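Local coordinates for NanS-p (PDB 6YP6), which is part of a phage carbohydrate esterase that probably removes O-acetyl groups from sialic acids, and may itself bind carbohydrate, at residues Y130-A133 and N138-K141. Numbering follows the deposited sequence.
Sequences YHNA and NNLK
L140 CD1, in one of the two L140 conformers, sits at the edge of the Y130 ring, near its plane, while N132 CB lies over the centre of one ring face, 3.5 Å above it; the rings of F117 and F179 also meet it. Next along the chain, the H131 imidazole and the N139 amide cross with their planes 53° apart, CD2 lying 3.8 Å from N139 OD1; A133 O is at the imidazole edge, in plane. The N139 amide ties the turn to the returning strand. With CG beside its own backbone N (chi1 -78°), the side chain brings ND2 beside the H131 ring and OD1 to A133 N at 3.1 Å, the donor nearly in line with the amide C=O though the bond is bent at the hydrogen. ND2 is held by Y118 OH on strand 113-121 and more weakly by a water that also donates to A133 O, so both ends are engaged. A second water donates to N132 OD1 and N138 O, bridging the segments. T182 is hydrogen-bonded through OG1 to N132 ND2 and through N to Y130 OH. The backbones close with Y130 N to L140 O, 2.8 Å and fairly straight (167°), answered by a weak L140 N to Y130 O bond. This is the last hydrogen-bonded antiparallel pair before the loop of a beta hairpin, where an inverse gamma turn centred on H131 leads the chain out of strand 125-130 and strand 140-147 returns as the sheet's edge.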
loop_
_atom_site.group_PDB
_atom_site.type_symbol
_atom_site.label_atom_id
_atom_site.label_comp_id
_atom_site.label_asym_id
_atom_site.label_seq_id
_atom_site.Cartn_x
_atom_site.Cartn_y
_atom_site.Cartn_z
ATOM N N TYR A 130 -8.632 1.701 6.110
ATOM C CA TYR A 130 -8.273 3.082 5.802
ATOM C C TYR A 130 -8.001 3.809 7.104
ATOM O O TYR A 130 -8.903 3.956 7.937
ATOM C CB TYR A 130 -9.417 3.742 5.028
ATOM C CG TYR A 130 -9.190 5.146 4.510
ATOM C CD1 TYR A 130 -7.929 5.685 4.338
ATOM C CD2 TYR A 130 -10.277 5.927 4.154
ATOM C CE1 TYR A 130 -7.754 6.977 3.833
ATOM C CE2 TYR A 130 -10.118 7.209 3.666
ATOM C CZ TYR A 130 -8.858 7.734 3.498
ATOM O OH TYR A 130 -8.720 9.019 3.022
ATOM N N HIS A 131 -6.761 4.270 7.273
ATOM C CA HIS A 131 -6.352 5.007 8.469
ATOM C C HIS A 131 -6.732 6.477 8.309
ATOM O O HIS A 131 -5.908 7.351 8.019
ATOM C CB HIS A 131 -4.860 4.845 8.679
ATOM C CG HIS A 131 -4.363 5.355 9.996
ATOM N ND1 HIS A 131 -3.111 5.034 10.472
ATOM C CD2 HIS A 131 -4.933 6.142 10.943
ATOM C CE1 HIS A 131 -2.930 5.611 11.648
ATOM N NE2 HIS A 131 -4.014 6.298 11.953
ATOM N N ASN A 132 -8.021 6.749 8.478
ATOM C CA ASN A 132 -8.527 8.103 8.311
ATOM C C ASN A 132 -9.218 8.626 9.566
ATOM O O ASN A 132 -9.800 9.712 9.514
ATOM C CB ASN A 132 -9.434 8.244 7.084
ATOM C CG ASN A 132 -10.795 7.649 7.303
ATOM O OD1 ASN A 132 -10.969 6.669 8.022
ATOM N ND2 ASN A 132 -11.787 8.245 6.660
ATOM N N ALA A 133 -9.106 7.927 10.693
ATOM C CA ALA A 133 -9.684 8.350 11.955
ATOM C C ALA A 133 -8.590 8.523 12.998
ATOM O O ALA A 133 -7.520 7.935 12.905
ATOM C CB ALA A 133 -10.717 7.327 12.443
ATOM N N ASN A 138 -12.277 3.512 14.825
ATOM C CA ASN A 138 -13.121 4.227 13.874
ATOM C C ASN A 138 -12.568 4.264 12.454
ATOM O O ASN A 138 -13.190 4.879 11.580
ATOM C CB ASN A 138 -13.354 5.656 14.363
ATOM C CG ASN A 138 -14.159 5.701 15.635
ATOM O OD1 ASN A 138 -15.061 4.889 15.847
ATOM N ND2 ASN A 138 -13.832 6.639 16.498
ATOM N N ASN A 139 -11.427 3.631 12.194
ATOM C CA ASN A 139 -10.933 3.553 10.826
ATOM C C ASN A 139 -11.917 2.758 9.969
ATOM O O ASN A 139 -12.587 1.836 10.446
ATOM C CB ASN A 139 -9.574 2.856 10.799
ATOM C CG ASN A 139 -8.439 3.758 11.230
ATOM O OD1 ASN A 139 -8.569 4.979 11.267
ATOM N ND2 ASN A 139 -7.313 3.146 11.571
ATOM N N LEU A 140 -12.010 3.127 8.694
ATOM C CA LEU A 140 -12.934 2.453 7.795
ATOM C C LEU A 140 -12.360 1.107 7.377
ATOM O O LEU A 140 -11.179 1.006 7.024
ATOM C CB LEU A 140 -13.198 3.291 6.548
ATOM C CG LEU A 140 -13.959 4.602 6.721
ATOM C CD1 LEU A 140 -14.252 5.189 5.349
ATOM C CD2 LEU A 140 -15.233 4.405 7.511
ATOM N N LYS A 141 -13.203 0.081 7.400
ATOM C CA LYS A 141 -12.858 -1.198 6.793
ATOM C C LYS A 141 -13.240 -1.110 5.314
ATOM O O LYS A 141 -14.416 -0.931 4.973
ATOM C CB LYS A 141 -13.551 -2.368 7.477
ATOM C CG LYS A 141 -13.190 -3.704 6.826
ATOM C CD LYS A 141 -13.953 -4.887 7.390
ATOM C CE LYS A 141 -13.385 -5.376 8.695
ATOM N NZ LYS A 141 -14.201 -6.515 9.217
HETATM O O HOH W 1 -13.242 6.582 9.469
HETATM O O HOH W 2 -6.621 5.383 13.699
#